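Local atomic coordinates of BexL (Amycolatopsis orientalis, PDB entry 4XRW), a protein that probably catalyses the cyclisation and aromatisation of a poly-beta-ketone intermediate as a di-domain aromatase/cyclase of a type II polyketide synthase in BE-7585A biosynthesis. Residues P215-L220 with V237-P242; T54-H59 with R245-Q250; D187-V192 with W264-E269; T258-R263 with S278-V283. All coordinates share one frame; numbering follows the deposited sequence.

Contact 1: P215-L220 with V237-P242; sequences PGLQVL and VRVCFP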
loop_
_atom_site.group_PDB
_atom_site.type_symbol
_atom_site.label_atom_id
_atom_site.label_comp_id
_atom_site.label_asym_id
_atom_site.label_seq_id
_atom_site.Cartn_x
_atom_site.Cartn_y
_atom_site.Cartn_z
ATOM N N PRO A 215 11.521 14.372 1.119
ATOM C CA PRO A 215 11.350 14.260 2.578
ATOM C C PRO A 215 10.162 13.403 2.955
ATOM O O PRO A 215 9.067 13.668 2.487
ATOM C CB PRO A 215 11.121 15.716 3.034
ATOM C CG PRO A 215 11.531 16.567 1.881
ATOM C CD PRO A 215 11.281 15.749 0.650
ATOM N N GLY A 216 10.368 12.366 3.761
ATOM C CA GLY A 216 9.228 11.566 4.200
ATOM C C GLY A 216 8.757 10.483 3.226
ATOM O O GLY A 216 7.737 9.838 3.447
ATOM N N LEU A 217 9.486 10.296 2.140
ATOM C CA LEU A 217 9.224 9.200 1.224
ATOM C C LEU A 217 10.505 8.397 1.127
ATOM O O LEU A 217 11.517 8.908 0.663
ATOM C CB LEU A 217 8.779 9.731 -0.138
ATOM C CG LEU A 217 8.293 8.713 -1.160
ATOM C CD1 LEU A 217 7.266 7.774 -0.628
ATOM C CD2 LEU A 217 7.697 9.485 -2.374
ATOM N N GLN A 218 10.471 7.145 1.572
ATOM C CA GLN A 218 11.678 6.331 1.690
ATOM C C GLN A 218 11.571 5.041 0.863
ATOM O O GLN A 218 10.471 4.440 0.813
ATOM C CB GLN A 218 11.906 5.957 3.145
ATOM C CG GLN A 218 12.137 7.090 4.099
ATOM C CD GLN A 218 12.294 6.614 5.523
ATOM O OE1 GLN A 218 11.730 5.600 5.913
ATOM N NE2 GLN A 218 13.088 7.331 6.298
ATOM N N VAL A 219 12.693 4.625 0.249
ATOM C CA VAL A 219 12.824 3.308 -0.318
ATOM C C VAL A 219 13.828 2.603 0.583
ATOM O O VAL A 219 14.995 2.971 0.647
ATOM C CB VAL A 219 13.273 3.333 -1.784
ATOM C CG1 VAL A 219 13.414 1.917 -2.297
ATOM C CG2 VAL A 219 12.263 4.119 -2.605
ATOM N N LEU A 220 13.327 1.650 1.342
ATOM C CA LEU A 220 14.144 0.976 2.365
ATOM C C LEU A 220 14.478 -0.399 1.866
ATOM O O LEU A 220 13.606 -1.233 1.698
ATOM C CB LEU A 220 13.398 0.936 3.691
ATOM C CG LEU A 220 14.052 0.149 4.816
ATOM C CD1 LEU A 220 15.454 0.697 5.091
ATOM C CD2 LEU A 220 13.131 0.268 6.041
ATOM N N VAL A 237 8.554 0.521 0.504
ATOM C CA VAL A 237 8.431 1.960 0.340
ATOM C C VAL A 237 7.630 2.471 1.537
ATOM O O VAL A 237 6.600 1.875 1.889
ATOM C CB VAL A 237 7.749 2.318 -0.994
ATOM C CG1 VAL A 237 7.417 3.795 -1.038
ATOM C CG2 VAL A 237 8.641 1.902 -2.157
ATOM N N ARG A 238 8.147 3.483 2.217
ATOM C CA ARG A 238 7.529 4.023 3.419
ATOM C C ARG A 238 7.180 5.501 3.246
ATOM O O ARG A 238 7.898 6.266 2.605
ATOM C CB ARG A 238 8.473 3.851 4.641
ATOM C CG ARG A 238 9.139 2.511 4.678
ATOM C CD ARG A 238 9.602 2.116 6.105
ATOM N NE ARG A 238 10.514 3.124 6.637
ATOM C CZ ARG A 238 11.029 3.107 7.866
ATOM N NH1 ARG A 238 10.707 2.148 8.701
ATOM N NH2 ARG A 238 11.858 4.059 8.250
ATOM N N VAL A 239 6.064 5.864 3.836
ATOM C CA VAL A 239 5.628 7.223 3.933
ATOM C C VAL A 239 5.602 7.635 5.421
ATOM O O VAL A 239 4.874 7.043 6.236
ATOM C CB VAL A 239 4.229 7.406 3.324
ATOM C CG1 VAL A 239 3.905 8.857 3.274
ATOM C CG2 VAL A 239 4.138 6.780 1.896
ATOM N N CYS A 240 6.358 8.679 5.728
ATOM C CA CYS A 240 6.633 9.090 7.107
ATOM C C CYS A 240 5.956 10.436 7.447
ATOM O O CYS A 240 6.104 11.427 6.731
ATOM C CB CYS A 240 8.153 9.169 7.284
ATOM S SG CYS A 240 8.974 7.640 6.743
ATOM N N PHE A 241 5.245 10.450 8.559
ATOM C CA PHE A 241 4.490 11.611 9.048
ATOM C C PHE A 241 4.986 11.925 10.482
ATOM O O PHE A 241 4.571 11.271 11.417
ATOM C CB PHE A 241 3.011 11.308 9.070
ATOM C CG PHE A 241 2.427 10.985 7.707
ATOM C CD1 PHE A 241 1.953 11.997 6.887
ATOM C CD2 PHE A 241 2.368 9.691 7.257
ATOM C CE1 PHE A 241 1.414 11.719 5.629
ATOM C CE2 PHE A 241 1.825 9.399 5.982
ATOM C CZ PHE A 241 1.358 10.420 5.182
ATOM N N PRO A 242 5.904 12.888 10.617
ATOM C CA PRO A 242 6.481 13.253 11.919
ATOM C C PRO A 242 5.404 13.732 12.868
ATOM O O PRO A 242 4.629 14.554 12.400
ATOM C CB PRO A 242 7.414 14.401 11.591
ATOM C CG PRO A 242 7.705 14.284 10.162
ATOM C CD PRO A 242 6.543 13.614 9.514
#
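Gln218 and Arg238 meet edge to edge, amide and guanidinium lying in nearly one plane, 3° apart. The single acceptor OE1 of Gln218 takes two bonds from the side of the guanidinium: Arg238 NE reaches it at 2.9 Å, almost in line with the C=O, and Arg238 NH2 at 2.8 Å on a lone pair. Both are bent, with N-H...O angles of 145°, as expected when two donors of one group converge on one oxygen. In Arg238 a bend at chi3 (-58°) turns the guanidinium toward Gln218 OE1. Methyl CD2 of Leu220 covers one guanidinium face near its rim, 3.9 Å from Arg238 NE, and Cys240 SG lies 3.5 Å from Gln218 OE1.

Underneath, Gln218 and Arg238 form an antiparallel hydrogen-bonded pair, N to O in both directions at 2.9 Å, and Cys240 N adds a bond to Gly216 O. The face bearing Leu217, Val219, Val237 and Val239 is apolar, Leu217 CD1 standing 4.0 Å from Val237 CG1. Further out, Gln218 NE2 donates to Glu212 OE1 and to Asp193 O, while Arg238 NH2 also binds Val192 O. These bonds fix which end of the amide is oxygen. A buried guanidinium is thus satisfied partly by a neutral amide and a helix carbonyl, and the bonds to Val192 O and Asp193 O tie hairpin 217-225/231-241 to helix 185-193 through polar side chains.

Contact 2: T54-H59 with R245-Q250; sequences TVFVDH and RIVYKQ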
loop_
_atom_site.group_PDB
_atom_site.type_symbol
_atom_site.label_atom_id
_atom_site.label_comp_id
_atom_site.label_asym_id
_atom_site.label_seq_id
_atom_site.Cartn_x
_atom_site.Cartn_y
_atom_site.Cartn_z
ATOM N N THR A 54 -0.099 1.406 -4.969
ATOM C CA THR A 54 -0.464 2.414 -3.974
ATOM C C THR A 54 0.141 2.058 -2.617
ATOM O O THR A 54 -0.040 0.958 -2.103
ATOM C CB THR A 54 -1.991 2.569 -3.840
ATOM O OG1 THR A 54 -2.561 2.904 -5.122
ATOM C CG2 THR A 54 -2.308 3.666 -2.886
ATOM N N VAL A 55 0.843 3.017 -2.030
ATOM C CA VAL A 55 1.390 2.826 -0.676
ATOM C C VAL A 55 0.472 3.406 0.399
ATOM O O VAL A 55 0.280 2.797 1.469
ATOM C CB VAL A 55 2.802 3.433 -0.567
ATOM C CG1 VAL A 55 3.361 3.216 0.818
ATOM C CG2 VAL A 55 3.718 2.791 -1.640
ATOM N N PHE A 56 -0.105 4.574 0.157
ATOM C CA PHE A 56 -0.996 5.186 1.151
ATOM C C PHE A 56 -1.779 6.314 0.485
ATOM O O PHE A 56 -1.306 6.894 -0.476
ATOM C CB PHE A 56 -0.193 5.729 2.331
ATOM C CG PHE A 56 -1.009 6.281 3.448
ATOM C CD1 PHE A 56 -1.864 5.465 4.157
ATOM C CD2 PHE A 56 -0.883 7.608 3.835
ATOM C CE1 PHE A 56 -2.611 5.973 5.208
ATOM C CE2 PHE A 56 -1.635 8.097 4.889
ATOM C CZ PHE A 56 -2.496 7.261 5.554
ATOM N N VAL A 57 -2.963 6.607 1.022
ATOM C CA VAL A 57 -3.780 7.694 0.544
ATOM C C VAL A 57 -4.271 8.458 1.746
ATOM O O VAL A 57 -4.740 7.850 2.707
ATOM C CB VAL A 57 -5.023 7.217 -0.274
ATOM C CG1 VAL A 57 -5.707 8.432 -0.934
ATOM C CG2 VAL A 57 -4.645 6.194 -1.316
ATOM N N ASP A 58 -4.153 9.771 1.752
ATOM C CA ASP A 58 -4.943 10.462 2.800
ATOM C C ASP A 58 -5.611 11.685 2.245
ATOM O O ASP A 58 -5.496 11.983 1.052
ATOM C CB ASP A 58 -4.101 10.773 4.043
ATOM C CG ASP A 58 -3.123 11.889 3.846
ATOM O OD1 ASP A 58 -2.857 12.249 2.689
ATOM O OD2 ASP A 58 -2.614 12.404 4.876
ATOM N N HIS A 59 -6.387 12.355 3.091
ATOM C CA HIS A 59 -7.206 13.449 2.609
ATOM C C HIS A 59 -6.521 14.790 2.780
ATOM O O HIS A 59 -5.848 15.047 3.784
ATOM C CB HIS A 59 -8.538 13.463 3.324
ATOM C CG HIS A 59 -9.532 12.516 2.753
ATOM N ND1 HIS A 59 -9.495 11.163 2.999
ATOM C CD2 HIS A 59 -10.600 12.727 1.949
ATOM C CE1 HIS A 59 -10.496 10.577 2.366
ATOM N NE2 HIS A 59 -11.182 11.506 1.723
ATOM N N ARG A 245 3.243 8.588 12.604
ATOM C CA ARG A 245 2.870 7.501 11.742
ATOM C C ARG A 245 3.886 7.252 10.659
ATOM O O ARG A 245 4.430 8.174 10.095
ATOM C CB ARG A 245 1.513 7.795 11.103
ATOM C CG ARG A 245 0.941 6.673 10.283
ATOM C CD ARG A 245 -0.475 7.069 9.796
ATOM N NE ARG A 245 -0.458 8.290 8.992
ATOM C CZ ARG A 245 -1.465 9.160 8.877
ATOM N NH1 ARG A 245 -2.616 8.969 9.518
ATOM N NH2 ARG A 245 -1.313 10.238 8.111
ATOM N N ILE A 246 4.107 5.976 10.391
ATOM C CA ILE A 246 4.904 5.543 9.243
ATOM C C ILE A 246 4.134 4.411 8.583
ATOM O O ILE A 246 3.845 3.376 9.206
ATOM C CB ILE A 246 6.315 5.060 9.633
ATOM C CG1 ILE A 246 7.107 6.174 10.278
ATOM C CG2 ILE A 246 7.054 4.515 8.400
ATOM C CD1 ILE A 246 8.348 5.716 10.906
ATOM N N VAL A 247 3.751 4.621 7.322
ATOM C CA VAL A 247 2.988 3.651 6.563
ATOM C C VAL A 247 3.870 3.043 5.478
ATOM O O VAL A 247 4.678 3.770 4.883
ATOM C CB VAL A 247 1.747 4.301 5.871
ATOM C CG1 VAL A 247 0.970 3.224 5.102
ATOM C CG2 VAL A 247 0.846 4.995 6.887
ATOM N N TYR A 248 3.775 1.750 5.236
ATOM C CA TYR A 248 4.657 1.151 4.241
ATOM C C TYR A 248 4.024 0.007 3.496
ATOM O O TYR A 248 2.969 -0.532 3.893
ATOM C CB TYR A 248 5.981 0.692 4.885
ATOM C CG TYR A 248 5.840 -0.404 5.926
ATOM C CD1 TYR A 248 6.012 -1.731 5.586
ATOM C CD2 TYR A 248 5.544 -0.092 7.251
ATOM C CE1 TYR A 248 5.904 -2.745 6.546
ATOM C CE2 TYR A 248 5.429 -1.094 8.219
ATOM C CZ TYR A 248 5.597 -2.416 7.845
ATOM O OH TYR A 248 5.489 -3.429 8.770
ATOM N N LYS A 249 4.661 -0.319 2.378
ATOM C CA LYS A 249 4.302 -1.463 1.565
ATOM C C LYS A 249 5.564 -2.165 1.137
ATOM O O LYS A 249 6.524 -1.501 0.693
ATOM C CB LYS A 249 3.483 -1.051 0.319
ATOM C CG LYS A 249 3.336 -2.180 -0.691
ATOM C CD LYS A 249 2.390 -1.818 -1.825
ATOM C CE LYS A 249 0.934 -2.070 -1.490
ATOM N NZ LYS A 249 -0.008 -1.797 -2.655
ATOM N N GLN A 250 5.558 -3.492 1.263
ATOM C CA GLN A 250 6.674 -4.311 0.809
ATOM C C GLN A 250 6.589 -4.493 -0.695
ATOM O O GLN A 250 5.566 -4.936 -1.233
ATOM C CB GLN A 250 6.693 -5.672 1.509
ATOM C CG GLN A 250 7.928 -6.445 1.254
ATOM C CD GLN A 250 8.096 -7.679 2.169
ATOM O OE1 GLN A 250 7.621 -7.689 3.287
ATOM N NE2 GLN A 250 8.813 -8.686 1.687
HETATM O O HOH W 1 0.615 0.358 2.383
#
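Phe56 holds its CG trans to the backbone N (chi1 -176°), which sends the ring toward Val247; Lys249 starts the same way but bends at chi3 (-85°), bringing its ammonium to the carbonyl of Thr54. Val247 CG2 sits over the centre of the Phe56 ring, 3.9 Å from the centroid, a CH-pi contact. Its other methyl, CG1, touches Phe56 CD1 at 3.7 Å. The Arg245 guanidinium has Phe56 CZ over one of its faces, but the two planes are 51° apart, so the groups are not stacked. Asp58 OD2 is 4.1 Å from Arg245 NH2, beyond a salt bridge.

Lys249 NZ donates to Thr54 O over 2.8 Å, from a position tilted out of the carbonyl plane, and also to Pro52 O and Pro48 O. A water spans the strands, donating to Val55 O at 2.6 Å and to Tyr248 O at 2.9 Å. No direct backbone bond joins these strands. The Phe56-Val247 packing, the Lys249 bonds and the water bridge join the two domains beside helix 47-50. Strand 54-59 is an edge strand of the N-terminal sheet, where Val55 and Phe56 form a classic bulge opposite Trp72; strand 245-250 runs between 231-241 and 257-268 in the C-terminal sheet.

Contact 3: D187-V192 with W264-E269; sequences DVYDFV and WDFAEE
Phe266 reaches from strand 264-268 to helix 187-192, and its side chain can be followed outward from the strand. With chi1 at -46°, CB carries CG trans to the carbonyl carbon, and the ring lies flat against the helix, with Val188, Tyr189 and Val192 round its rim. On one flank CD1 meets Val188 CG1 at 3.5 Å, and CE1 touches the same methyl. On the other flank CD2 and CE2 run against Tyr189, Phe266 CE2 lying 3.8 Å from Tyr189 CD1. At the tip, Phe266 CZ meets Val192 CG2, again at 3.8 Å. Backbone covers one face of the ring: Tyr189 CA stands over its centre, 3.9 Å from the centroid and almost on the normal, so the CA-H makes a CH-pi contact. This close seat is consistent with the approach of the two backbones here, where Tyr189 CA and Phe266 CA are 6.6 Å apart. The Tyr189 and Phe266 rings themselves meet obliquely, their planes at 85°.

One turn along the helix, Val192 uses its two methyls separately. While CG2 serves Phe266, CG1 rests squarely over the five-membered ring of Trp264, 3.6 Å from its centroid. No hydrogen bond crosses the interface, and the touching residues are all buried. Trp264 also packs on Thr317 and Leu318 of the long helix 299-326, and Ile246 of the adjoining strand touches Tyr189, Val192 and Trp264. Short helix 185-193 lying nearly antiparallel to this strand segment (166°), with the long C-terminal helix against the same sheet, belongs to the helix-grip fold of polyketide cyclases.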
loop_
_atom_site.group_PDB
_atom_site.type_symbol
_atom_site.label_atom_id
_atom_site.label_comp_id
_atom_site.label_asym_id
_atom_site.label_seq_id
_atom_site.Cartn_x
_atom_site.Cartn_y
_atom_site.Cartn_z
ATOM N N ASP A 187 10.842 10.575 20.068
ATOM C CA ASP A 187 12.023 9.716 20.185
ATOM C C ASP A 187 11.767 8.286 19.716
ATOM O O ASP A 187 12.684 7.620 19.240
ATOM C CB ASP A 187 12.529 9.724 21.629
ATOM C CG ASP A 187 12.943 11.126 22.089
ATOM O OD1 ASP A 187 13.271 11.968 21.218
ATOM O OD2 ASP A 187 12.950 11.382 23.316
ATOM N N VAL A 188 10.533 7.809 19.833
ATOM C CA VAL A 188 10.201 6.492 19.372
ATOM C C VAL A 188 10.087 6.507 17.834
ATOM O O VAL A 188 10.663 5.677 17.128
ATOM C CB VAL A 188 8.886 6.001 19.987
ATOM C CG1 VAL A 188 8.607 4.608 19.523
ATOM C CG2 VAL A 188 8.940 6.076 21.548
ATOM N N TYR A 189 9.326 7.468 17.339
ATOM C CA TYR A 189 9.235 7.719 15.894
ATOM C C TYR A 189 10.603 7.782 15.230
ATOM O O TYR A 189 10.838 7.131 14.215
ATOM C CB TYR A 189 8.488 9.032 15.639
ATOM C CG TYR A 189 8.484 9.482 14.184
ATOM C CD1 TYR A 189 7.472 9.060 13.309
ATOM C CD2 TYR A 189 9.486 10.286 13.690
ATOM C CE1 TYR A 189 7.474 9.474 11.956
ATOM C CE2 TYR A 189 9.500 10.697 12.364
ATOM C CZ TYR A 189 8.486 10.293 11.511
ATOM O OH TYR A 189 8.512 10.715 10.207
ATOM N N ASP A 190 11.506 8.624 15.767
ATOM C CA ASP A 190 12.826 8.797 15.180
ATOM C C ASP A 190 13.577 7.487 15.088
ATOM O O ASP A 190 14.298 7.253 14.127
ATOM C CB ASP A 190 13.690 9.791 15.971
ATOM C CG ASP A 190 13.258 11.266 15.789
ATOM O OD1 ASP A 190 12.488 11.607 14.857
ATOM O OD2 ASP A 190 13.716 12.097 16.600
ATOM N N PHE A 191 13.456 6.629 16.092
ATOM C CA PHE A 191 14.136 5.337 16.038
ATOM C C PHE A 191 13.672 4.497 14.827
ATOM O O PHE A 191 14.484 3.849 14.172
ATOM C CB PHE A 191 13.892 4.548 17.343
ATOM C CG PHE A 191 14.591 3.229 17.399
ATOM C CD1 PHE A 191 14.013 2.069 16.875
ATOM C CD2 PHE A 191 15.848 3.125 17.984
ATOM C CE1 PHE A 191 14.658 0.869 16.922
ATOM C CE2 PHE A 191 16.503 1.919 18.038
ATOM C CZ PHE A 191 15.911 0.777 17.525
ATOM N N VAL A 192 12.375 4.496 14.562
ATOM C CA VAL A 192 11.829 3.704 13.428
ATOM C C VAL A 192 12.029 4.427 12.062
ATOM O O VAL A 192 12.261 3.781 11.038
ATOM C CB VAL A 192 10.344 3.391 13.649
ATOM C CG1 VAL A 192 9.844 2.539 12.582
ATOM C CG2 VAL A 192 10.159 2.662 15.022
ATOM N N TRP A 264 3.249 1.801 11.334
ATOM C CA TRP A 264 3.723 2.125 12.686
ATOM C C TRP A 264 2.934 3.339 13.159
ATOM O O TRP A 264 2.830 4.325 12.420
ATOM C CB TRP A 264 5.216 2.456 12.713
ATOM C CG TRP A 264 6.147 1.398 12.194
ATOM C CD1 TRP A 264 6.563 1.235 10.895
ATOM C CD2 TRP A 264 6.795 0.381 12.946
ATOM N NE1 TRP A 264 7.408 0.164 10.799
ATOM C CE2 TRP A 264 7.567 -0.375 12.049
ATOM C CE3 TRP A 264 6.778 0.020 14.292
ATOM C CZ2 TRP A 264 8.332 -1.469 12.459
ATOM C CZ3 TRP A 264 7.553 -1.063 14.702
ATOM C CH2 TRP A 264 8.302 -1.793 13.795
ATOM N N ASP A 265 2.418 3.307 14.390
ATOM C CA ASP A 265 1.733 4.448 14.976
ATOM C C ASP A 265 2.345 4.758 16.335
ATOM O O ASP A 265 2.720 3.849 17.056
ATOM C CB ASP A 265 0.229 4.206 15.117
ATOM C CG ASP A 265 -0.473 4.198 13.776
ATOM O OD1 ASP A 265 -0.653 5.285 13.177
ATOM O OD2 ASP A 265 -0.817 3.092 13.319
ATOM N N PHE A 266 2.496 6.040 16.616
ATOM C CA PHE A 266 3.095 6.514 17.868
ATOM C C PHE A 266 2.134 7.523 18.421
ATOM O O PHE A 266 2.017 8.630 17.911
ATOM C CB PHE A 266 4.480 7.105 17.641
ATOM C CG PHE A 266 5.337 6.246 16.761
ATOM C CD1 PHE A 266 6.013 5.173 17.274
ATOM C CD2 PHE A 266 5.421 6.492 15.390
ATOM C CE1 PHE A 266 6.789 4.365 16.455
ATOM C CE2 PHE A 266 6.195 5.678 14.565
ATOM C CZ PHE A 266 6.875 4.620 15.104
ATOM N N ALA A 267 1.391 7.088 19.424
ATOM C CA ALA A 267 0.320 7.892 20.008
ATOM C C ALA A 267 0.740 8.404 21.392
ATOM O O ALA A 267 1.083 7.606 22.250
ATOM C CB ALA A 267 -0.924 7.063 20.105
ATOM N N GLU A 268 0.735 9.720 21.593
ATOM C CA GLU A 268 1.059 10.293 22.902
ATOM C C GLU A 268 -0.122 10.162 23.846
ATOM O O GLU A 268 -1.244 10.509 23.504
ATOM C CB GLU A 268 1.482 11.758 22.779
ATOM C CG GLU A 268 2.850 11.919 22.112
ATOM C CD GLU A 268 3.387 13.343 22.149
ATOM O OE1 GLU A 268 2.582 14.284 21.937
ATOM O OE2 GLU A 268 4.618 13.510 22.388
ATOM N N GLU A 269 0.146 9.624 25.028
ATOM C CA GLU A 269 -0.864 9.487 26.066
ATOM C C GLU A 269 -0.879 10.749 26.924
ATOM O O GLU A 269 0.113 11.494 26.957
ATOM C CB GLU A 269 -0.579 8.252 26.920
ATOM C CG GLU A 269 -0.798 6.945 26.194
ATOM C CD GLU A 269 -2.252 6.760 25.779
ATOM O OE1 GLU A 269 -3.138 7.363 26.429
ATOM O OE2 GLU A 269 -2.511 6.023 24.801
#

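Contact 4: T258-R263 with S278-V283; sequences TLHTGR and SEHTVV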
loop_
_atom_site.group_PDB
_atom_site.type_symbol
_atom_site.label_atom_id
_atom_site.label_comp_id
_atom_site.label_asym_id
_atom_site.label_seq_id
_atom_site.Cartn_x
_atom_site.Cartn_y
_atom_site.Cartn_z
ATOM N N THR A 258 1.164 -12.395 -1.354
ATOM C CA THR A 258 0.830 -11.598 -2.516
ATOM C C THR A 258 0.789 -10.111 -2.157
ATOM O O THR A 258 0.919 -9.265 -3.036
ATOM C CB THR A 258 -0.519 -12.000 -3.104
ATOM O OG1 THR A 258 -1.507 -11.889 -2.089
ATOM C CG2 THR A 258 -0.469 -13.408 -3.574
ATOM N N LEU A 259 0.609 -9.802 -0.875
ATOM C CA LEU A 259 0.625 -8.428 -0.399
ATOM C C LEU A 259 1.123 -8.398 1.023
ATOM O O LEU A 259 0.816 -9.273 1.822
ATOM C CB LEU A 259 -0.783 -7.805 -0.468
ATOM C CG LEU A 259 -0.900 -6.413 0.180
ATOM C CD1 LEU A 259 -1.362 -5.383 -0.806
ATOM C CD2 LEU A 259 -1.773 -6.436 1.418
ATOM N N HIS A 260 1.879 -7.361 1.353
ATOM C CA HIS A 260 2.238 -7.094 2.725
ATOM C C HIS A 260 2.373 -5.589 2.900
ATOM O O HIS A 260 3.276 -4.973 2.337
ATOM C CB HIS A 260 3.551 -7.786 3.108
ATOM C CG HIS A 260 4.032 -7.400 4.468
ATOM N ND1 HIS A 260 5.369 -7.292 4.791
ATOM C CD2 HIS A 260 3.347 -7.059 5.579
ATOM C CE1 HIS A 260 5.485 -6.897 6.043
ATOM N NE2 HIS A 260 4.276 -6.757 6.545
ATOM N N THR A 261 1.474 -5.019 3.672
ATOM C CA THR A 261 1.506 -3.626 4.021
ATOM C C THR A 261 1.574 -3.552 5.544
ATOM O O THR A 261 1.266 -4.528 6.254
ATOM C CB THR A 261 0.266 -2.870 3.523
ATOM O OG1 THR A 261 -0.891 -3.422 4.129
ATOM C CG2 THR A 261 0.124 -2.961 2.022
ATOM N N GLY A 262 1.994 -2.412 6.043
ATOM C CA GLY A 262 2.073 -2.203 7.477
ATOM C C GLY A 262 2.019 -0.747 7.849
ATOM O O GLY A 262 2.071 0.155 7.002
ATOM N N ARG A 263 1.902 -0.504 9.148
ATOM C CA ARG A 263 1.766 0.820 9.674
ATOM C C ARG A 263 2.366 0.845 11.098
ATOM O O ARG A 263 2.040 -0.021 11.919
ATOM C CB ARG A 263 0.299 1.222 9.678
ATOM C CG ARG A 263 -0.043 2.489 10.397
ATOM C CD ARG A 263 -1.539 2.725 10.254
ATOM N NE ARG A 263 -1.963 4.047 10.692
ATOM C CZ ARG A 263 -2.789 4.846 10.014
ATOM N NH1 ARG A 263 -3.287 4.476 8.828
ATOM N NH2 ARG A 263 -3.113 6.034 10.525
ATOM N N SER A 278 2.764 -1.605 15.846
ATOM C CA SER A 278 3.154 -2.103 14.534
ATOM C C SER A 278 2.026 -2.972 14.013
ATOM O O SER A 278 1.756 -4.039 14.581
ATOM C CB SER A 278 4.431 -2.914 14.628
ATOM O OG SER A 278 4.809 -3.481 13.400
ATOM N N GLU A 279 1.376 -2.513 12.941
ATOM C CA GLU A 279 0.287 -3.244 12.300
ATOM C C GLU A 279 0.772 -3.894 11.023
ATOM O O GLU A 279 1.625 -3.340 10.338
ATOM C CB GLU A 279 -0.874 -2.297 12.005
ATOM C CG GLU A 279 -2.094 -2.982 11.375
ATOM C CD GLU A 279 -2.045 -3.116 9.838
ATOM O OE1 GLU A 279 -1.065 -2.684 9.161
ATOM O OE2 GLU A 279 -3.020 -3.680 9.298
ATOM N N HIS A 280 0.241 -5.051 10.713
ATOM C CA HIS A 280 0.518 -5.708 9.469
ATOM C C HIS A 280 -0.753 -6.192 8.813
ATOM O O HIS A 280 -1.583 -6.712 9.462
ATOM C CB HIS A 280 1.407 -6.910 9.637
ATOM C CG HIS A 280 2.730 -6.617 10.264
ATOM N ND1 HIS A 280 3.882 -6.484 9.537
ATOM C CD2 HIS A 280 3.090 -6.522 11.552
ATOM C CE1 HIS A 280 4.881 -6.254 10.353
ATOM N NE2 HIS A 280 4.427 -6.277 11.579
ATOM N N THR A 281 -0.842 -6.008 7.515
ATOM C CA THR A 281 -1.882 -6.637 6.694
ATOM C C THR A 281 -1.212 -7.530 5.638
ATOM O O THR A 281 -0.279 -7.107 4.882
ATOM C CB THR A 281 -2.801 -5.599 6.016
ATOM O OG1 THR A 281 -3.614 -4.933 7.001
ATOM C CG2 THR A 281 -3.720 -6.277 5.001
ATOM N N VAL A 282 -1.670 -8.783 5.579
ATOM C CA VAL A 282 -1.111 -9.743 4.663
ATOM C C VAL A 282 -2.201 -10.392 3.816
ATOM O O VAL A 282 -3.271 -10.677 4.330
ATOM C CB VAL A 282 -0.344 -10.867 5.397
ATOM C CG1 VAL A 282 0.220 -11.877 4.408
ATOM C CG2 VAL A 282 0.806 -10.286 6.215
ATOM N N VAL A 283 -1.900 -10.601 2.541
ATOM C CA VAL A 283 -2.664 -11.512 1.686
ATOM C C VAL A 283 -1.767 -12.672 1.306
ATOM O O VAL A 283 -0.665 -12.487 0.779
ATOM C CB VAL A 283 -3.192 -10.824 0.408
ATOM C CG1 VAL A 283 -3.993 -11.819 -0.447
ATOM C CG2 VAL A 283 -4.039 -9.622 0.752
HETATM O O HOH W 2 -1.612 -2.227 6.691
#
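His260 and His280 meet rim to rim, their ring planes 17° apart and neither ring over the face of the other. His260 NE2 and His280 ND1 share a hydrogen bond of 3.0 Å, at 162°, in which either nitrogen could be the donor. Thr281 O also lies near the plane of the His260 ring, at its edge. The outer nitrogens are held too: His260 ND1 by Gln250 OE1, His280 NE2 by Ser314 OG of helix 299-326.

Both rings lie on the face that carries Val282. On the other face Thr261 and Thr281 lie side by side, and Thr281 OG1 donates to Glu279 OE2 over 2.7 Å on its syn lone pair. A water links Glu279 OE1, to which it donates at 2.6 Å, with Thr261 OG1 at 2.9 Å. The strands are antiparallel, Glu279 N to Arg263 O being nearly straight (177°). Thr258 and Leu259 both face Val283 in a classic bulge: Thr258 N bonds Val283 O at 2.8 Å, and Leu259 N reaches it weakly at 3.4 Å. With both nitrogens of each histidine bonded, to the other ring and to Gln250 or Ser314, the rotation of both rings is fixed, while the geometry leaves the shared proton unassigned.

How the contacts relate
Contacts 1, 3 and 4 lie within the C-terminal domain, and contact 2 joins its sheet to strand 54-59 of the N-terminal one. Strands 217-225, 231-241, 245-250, 257-268 and 274-284 are consecutive neighbours, so each contact has at least one segment on the same C-terminal antiparallel sheet: the centres of contacts 1 and 2 are about 9 Å apart, those of 2 and 4 about 11 Å, and those of 3 and 4, which share strand 257-268, about 19 Å. Along the chain contact 1 is nested inside the loops closed by contacts 2 and 3, contact 3 crosses both 2 and 4, and contact 1 precedes 4. Strand 245-250 thus connects the domain interface to the sheet that curves round helix 299-326, with helix 185-193 packed on it.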